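PDB 1YOX: TIGR00266 family protein from Pseudomonas aeruginosa, which is of unknown function but belongs to the AIM24 family, named for mitochondrial biogenesis and placed in the cupin clan of beta-rich folds. Local coordinates for residues 178-192 with 209-223. Sequence-based numbering, arbitrary orientation.
Sequences DTGCLVAFTDGIDYD and LLLTTLKGSGTVWLQ
Trp221 O accepts two backbone bonds, from Val183 N at 2.8 Å and from Ala184 N at 3.1 Å, the evidence for a classic beta bulge in the antiparallel pairing of 182-185 with 219-223. The bond from Trp221 N to Ala184 O is nearly straight (166°). That oxygen lies in plane at the indole edge, 2.9 Å from Trp221 CD1, while Ala184 CB rests 3.6 Å from CD1; Trp221 NE1 is buried, unpartnered.

Leu182 CD1 touches Val220 CG1 at 3.5 Å and Leu222 CD2 in its own sheet, and Leu214 CD1 in the other. CG anti to the backbone N (chi1 -166°) sends CD1 toward Leu214 and CD2 toward Thr212 CG2. Within that other sheet, Ile189 CG2 and Tyr191 CB pack on Leu214 CD2 from the adjacent strand. On the sheet face opposite Leu214, Lys215 NZ bridges to Asp190 OD1 at 3.5 Å and, longer, to Asp192 OD2; Asp192 OD1 is hydrogen-bonded to Gln194. Thr179 OG1 and Thr212 OG1 share a hydrogen bond, and a water links Thr212 OG1 to Thr179 O.

Each segment contributes a strand to both sheets, consistent with the cupin clan: 182-185 lies between 111-115 and 219-223, whereas 210-216 separates 173-178 from 189-195.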
loop_
_atom_site.group_PDB
_atom_site.type_symbol
_atom_site.label_atom_id
_atom_site.label_comp_id
_atom_site.label_asym_id
_atom_site.label_seq_id
_atom_site.Cartn_x
_atom_site.Cartn_y
_atom_site.Cartn_z
ATOM N N ASP C 178 16.663 11.206 -2.164
ATOM C CA ASP C 178 15.985 11.326 -0.858
ATOM C C ASP C 178 16.343 10.121 0.015
ATOM O O ASP C 178 16.239 8.986 -0.408
ATOM C CB ASP C 178 14.467 11.465 -0.991
ATOM C CG ASP C 178 13.773 11.751 0.362
ATOM O OD1 ASP C 178 14.392 12.334 1.276
ATOM O OD2 ASP C 178 12.591 11.404 0.515
ATOM N N THR C 179 16.808 10.387 1.227
ATOM C CA THR C 179 17.551 9.388 1.992
ATOM C C THR C 179 16.842 8.050 2.224
ATOM O O THR C 179 17.429 7.000 2.011
ATOM C CB THR C 179 18.171 10.016 3.256
ATOM O OG1 THR C 179 19.276 10.837 2.846
ATOM C CG2 THR C 179 18.682 8.962 4.235
ATOM N N GLY C 180 15.574 8.071 2.610
ATOM C CA GLY C 180 14.849 6.819 2.828
ATOM C C GLY C 180 14.603 5.992 1.573
ATOM O O GLY C 180 14.349 4.797 1.678
ATOM N N CYS C 181 14.670 6.634 0.403
ATOM C CA CYS C 181 14.468 5.997 -0.897
ATOM C C CYS C 181 15.544 4.999 -1.330
ATOM O O CYS C 181 15.360 4.281 -2.312
ATOM C CB CYS C 181 14.280 7.053 -1.994
ATOM S SG CYS C 181 12.701 7.860 -1.905
ATOM N N LEU C 182 16.652 4.933 -0.612
ATOM C CA LEU C 182 17.676 3.938 -0.918
ATOM C C LEU C 182 17.360 2.539 -0.376
ATOM O O LEU C 182 17.404 2.312 0.821
ATOM C CB LEU C 182 19.042 4.403 -0.402
ATOM C CG LEU C 182 20.330 3.689 -0.870
ATOM C CD1 LEU C 182 20.423 3.626 -2.356
ATOM C CD2 LEU C 182 21.582 4.380 -0.288
ATOM N N VAL C 183 17.070 1.611 -1.265
ATOM C CA VAL C 183 16.886 0.217 -0.895
ATOM C C VAL C 183 18.202 -0.520 -0.658
ATOM O O VAL C 183 18.494 -0.945 0.472
ATOM C CB VAL C 183 16.057 -0.549 -1.966
ATOM C CG1 VAL C 183 15.819 -2.011 -1.535
ATOM C CG2 VAL C 183 14.747 0.147 -2.191
ATOM N N ALA C 184 18.966 -0.684 -1.744
ATOM C CA ALA C 184 20.173 -1.518 -1.791
ATOM C C ALA C 184 21.180 -0.955 -2.807
ATOM O O ALA C 184 20.796 -0.224 -3.737
ATOM C CB ALA C 184 19.799 -2.968 -2.170
ATOM N N PHE C 185 22.457 -1.304 -2.617
ATOM C CA PHE C 185 23.521 -1.022 -3.600
ATOM C C PHE C 185 24.726 -1.963 -3.464
ATOM O O PHE C 185 25.031 -2.483 -2.378
ATOM C CB PHE C 185 23.984 0.447 -3.551
ATOM C CG PHE C 185 24.539 0.876 -2.212
ATOM C CD1 PHE C 185 25.902 0.806 -1.951
ATOM C CD2 PHE C 185 23.701 1.368 -1.226
ATOM C CE1 PHE C 185 26.424 1.205 -0.725
ATOM C CE2 PHE C 185 24.210 1.760 0.003
ATOM C CZ PHE C 185 25.584 1.679 0.253
ATOM N N THR C 186 25.400 -2.157 -4.593
ATOM C CA THR C 186 26.561 -3.032 -4.720
ATOM C C THR C 186 27.795 -2.269 -4.273
ATOM O O THR C 186 27.710 -1.086 -3.935
ATOM C CB THR C 186 26.758 -3.416 -6.208
ATOM O OG1 THR C 186 26.871 -2.219 -6.993
ATOM C CG2 THR C 186 25.563 -4.207 -6.727
ATOM N N ASP C 187 28.949 -2.937 -4.287
ATOM C CA ASP C 187 30.249 -2.280 -4.066
ATOM C C ASP C 187 30.550 -1.324 -5.218
ATOM O O ASP C 187 29.924 -1.413 -6.274
ATOM C CB ASP C 187 31.366 -3.325 -3.978
ATOM C CG ASP C 187 31.533 -3.898 -2.578
ATOM O OD1 ASP C 187 31.806 -3.124 -1.625
ATOM O OD2 ASP C 187 31.411 -5.137 -2.434
ATOM N N GLY C 188 31.505 -0.416 -5.011
ATOM C CA GLY C 188 31.929 0.526 -6.056
ATOM C C GLY C 188 31.102 1.807 -6.093
ATOM O O GLY C 188 31.269 2.668 -6.993
ATOM N N ILE C 189 30.207 1.917 -5.109
ATOM C CA ILE C 189 29.339 3.067 -4.952
ATOM C C ILE C 189 29.636 3.690 -3.605
ATOM O O ILE C 189 29.612 3.001 -2.568
ATOM C CB ILE C 189 27.861 2.645 -4.987
ATOM C CG1 ILE C 189 27.503 2.046 -6.345
ATOM C CG2 ILE C 189 26.949 3.811 -4.614
ATOM C CD1 ILE C 189 27.648 3.008 -7.491
ATOM N N ASP C 190 29.935 4.985 -3.632
ATOM C CA ASP C 190 30.176 5.771 -2.422
ATOM C C ASP C 190 28.896 6.528 -2.049
ATOM O O ASP C 190 28.159 6.997 -2.924
ATOM C CB ASP C 190 31.308 6.763 -2.671
ATOM C CG ASP C 190 31.957 7.256 -1.392
ATOM O OD1 ASP C 190 31.555 8.351 -0.875
ATOM O OD2 ASP C 190 32.887 6.538 -0.922
ATOM N N TYR C 191 28.652 6.655 -0.754
ATOM C CA TYR C 191 27.437 7.274 -0.245
ATOM C C TYR C 191 27.774 8.170 0.936
ATOM O O TYR C 191 28.663 7.867 1.736
ATOM C CB TYR C 191 26.410 6.201 0.193
ATOM C CG TYR C 191 26.911 5.309 1.321
ATOM C CD1 TYR C 191 26.545 5.554 2.649
ATOM C CD2 TYR C 191 27.798 4.253 1.062
ATOM C CE1 TYR C 191 27.038 4.758 3.692
ATOM C CE2 TYR C 191 28.291 3.451 2.091
ATOM C CZ TYR C 191 27.911 3.709 3.402
ATOM O OH TYR C 191 28.402 2.906 4.425
ATOM N N ASP C 192 27.059 9.278 1.050
ATOM C CA ASP C 192 27.005 9.975 2.324
ATOM C C ASP C 192 25.765 10.842 2.403
ATOM O O ASP C 192 25.233 11.291 1.383
ATOM C CB ASP C 192 28.290 10.761 2.627
ATOM C CG ASP C 192 28.383 12.052 1.859
ATOM O OD1 ASP C 192 28.323 13.125 2.515
ATOM O OD2 ASP C 192 28.497 11.985 0.608
ATOM N N LEU C 209 15.191 18.324 4.532
ATOM C CA LEU C 209 15.593 17.442 3.440
ATOM C C LEU C 209 16.885 16.664 3.715
ATOM O O LEU C 209 17.976 17.233 3.737
ATOM C CB LEU C 209 15.701 18.230 2.136
ATOM C CG LEU C 209 15.946 17.435 0.864
ATOM C CD1 LEU C 209 14.848 16.401 0.675
ATOM C CD2 LEU C 209 15.988 18.374 -0.326
ATOM N N LEU C 210 16.739 15.361 3.926
ATOM C CA LEU C 210 17.876 14.463 4.085
ATOM C C LEU C 210 18.272 13.855 2.750
ATOM O O LEU C 210 17.512 13.089 2.161
ATOM C CB LEU C 210 17.563 13.366 5.102
ATOM C CG LEU C 210 17.625 13.733 6.600
ATOM C CD1 LEU C 210 18.875 14.535 6.990
ATOM C CD2 LEU C 210 16.355 14.437 7.069
ATOM N N LEU C 211 19.461 14.204 2.276
ATOM C CA LEU C 211 19.932 13.741 0.975
ATOM C C LEU C 211 21.048 12.733 1.077
ATOM O O LEU C 211 21.888 12.835 1.952
ATOM C CB LEU C 211 20.411 14.900 0.125
ATOM C CG LEU C 211 19.351 15.863 -0.417
ATOM C CD1 LEU C 211 19.921 16.654 -1.622
ATOM C CD2 LEU C 211 18.055 15.127 -0.787
ATOM N N THR C 212 21.035 11.751 0.181
ATOM C CA THR C 212 22.118 10.775 0.080
ATOM C C THR C 212 22.735 10.889 -1.320
ATOM O O THR C 212 22.029 10.766 -2.331
ATOM C CB THR C 212 21.646 9.324 0.403
ATOM O OG1 THR C 212 21.310 9.236 1.795
ATOM C CG2 THR C 212 22.740 8.282 0.088
ATOM N N THR C 213 24.032 11.206 -1.353
ATOM C CA THR C 213 24.752 11.314 -2.608
ATOM C C THR C 213 25.510 10.035 -2.870
ATOM O O THR C 213 26.331 9.604 -2.048
ATOM C CB THR C 213 25.722 12.478 -2.611
ATOM O OG1 THR C 213 25.011 13.676 -2.307
ATOM C CG2 THR C 213 26.396 12.642 -3.984
ATOM N N LEU C 214 25.201 9.439 -4.017
ATOM C CA LEU C 214 25.845 8.231 -4.503
ATOM C C LEU C 214 26.805 8.550 -5.641
ATOM O O LEU C 214 26.463 9.295 -6.556
ATOM C CB LEU C 214 24.789 7.229 -4.993
ATOM C CG LEU C 214 23.846 6.651 -3.934
ATOM C CD1 LEU C 214 22.938 5.605 -4.541
ATOM C CD2 LEU C 214 24.618 6.049 -2.804
ATOM N N LYS C 215 28.000 7.967 -5.610
ATOM C CA LYS C 215 28.957 8.217 -6.695
ATOM C C LYS C 215 29.840 7.004 -6.977
ATOM O O LYS C 215 30.433 6.437 -6.056
ATOM C CB LYS C 215 29.800 9.467 -6.394
ATOM C CG LYS C 215 30.744 9.334 -5.193
ATOM C CD LYS C 215 31.215 10.709 -4.641
ATOM C CE LYS C 215 30.125 11.427 -3.790
ATOM N NZ LYS C 215 29.497 10.577 -2.700
ATOM N N GLY C 216 29.924 6.608 -8.250
ATOM C CA GLY C 216 30.790 5.490 -8.634
ATOM C C GLY C 216 30.221 4.465 -9.603
ATOM O O GLY C 216 29.595 4.802 -10.601
ATOM N N SER C 217 30.430 3.198 -9.265
ATOM C CA SER C 217 30.238 2.069 -10.171
ATOM C C SER C 217 28.819 1.578 -10.448
ATOM O O SER C 217 28.164 1.997 -11.420
ATOM C CB SER C 217 31.021 0.866 -9.631
ATOM O OG SER C 217 30.308 0.252 -8.568
ATOM N N GLY C 218 28.374 0.676 -9.576
ATOM C CA GLY C 218 27.487 -0.407 -9.942
ATOM C C GLY C 218 26.006 -0.194 -10.039
ATOM O O GLY C 218 25.533 0.611 -10.834
ATOM N N THR C 219 25.277 -0.985 -9.258
ATOM C CA THR C 219 23.827 -1.006 -9.299
ATOM C C THR C 219 23.279 -0.365 -8.044
ATOM O O THR C 219 23.793 -0.563 -6.949
ATOM C CB THR C 219 23.302 -2.446 -9.413
ATOM O OG1 THR C 219 24.109 -3.152 -10.361
ATOM C CG2 THR C 219 21.852 -2.481 -9.894
ATOM N N VAL C 220 22.259 0.452 -8.230
ATOM C CA VAL C 220 21.498 0.985 -7.126
ATOM C C VAL C 220 20.081 0.491 -7.230
ATOM O O VAL C 220 19.491 0.453 -8.331
ATOM C CB VAL C 220 21.435 2.539 -7.118
ATOM C CG1 VAL C 220 20.814 3.012 -5.813
ATOM C CG2 VAL C 220 22.812 3.154 -7.280
ATOM N N TRP C 221 19.520 0.161 -6.064
ATOM C CA TRP C 221 18.094 -0.158 -5.954
ATOM C C TRP C 221 17.365 0.897 -5.112
ATOM O O TRP C 221 17.693 1.121 -3.950
ATOM C CB TRP C 221 17.921 -1.572 -5.412
ATOM C CG TRP C 221 19.026 -2.510 -5.887
ATOM C CD1 TRP C 221 20.389 -2.384 -5.670
ATOM C CD2 TRP C 221 18.861 -3.686 -6.643
ATOM N NE1 TRP C 221 21.073 -3.416 -6.254
ATOM C CE2 TRP C 221 20.159 -4.238 -6.857
ATOM C CE3 TRP C 221 17.750 -4.335 -7.178
ATOM C CZ2 TRP C 221 20.361 -5.404 -7.579
ATOM C CZ3 TRP C 221 17.952 -5.510 -7.889
ATOM C CH2 TRP C 221 19.249 -6.035 -8.083
ATOM N N LEU C 222 16.383 1.550 -5.731
ATOM C CA LEU C 222 15.657 2.632 -5.091
ATOM C C LEU C 222 14.167 2.311 -4.987
ATOM O O LEU C 222 13.660 1.490 -5.727
ATOM C CB LEU C 222 15.854 3.939 -5.874
ATOM C CG LEU C 222 17.291 4.444 -6.070
ATOM C CD1 LEU C 222 17.322 5.597 -7.057
ATOM C CD2 LEU C 222 17.923 4.829 -4.746
ATOM N N GLN C 223 13.477 2.969 -4.056
ATOM C CA GLN C 223 12.070 2.693 -3.817
ATOM C C GLN C 223 11.324 4.005 -3.839
ATOM O O GLN C 223 11.812 5.007 -3.281
ATOM C CB GLN C 223 11.890 1.969 -2.472
ATOM C CG GLN C 223 12.155 2.801 -1.194
ATOM C CD GLN C 223 12.424 1.941 0.030
ATOM O OE1 GLN C 223 13.461 2.080 0.692
ATOM N NE2 GLN C 223 11.533 1.010 0.305
HETATM O O HOH W 1 20.200 6.863 1.881
HETATM O O HOH W 2 28.809 13.777 -1.782
#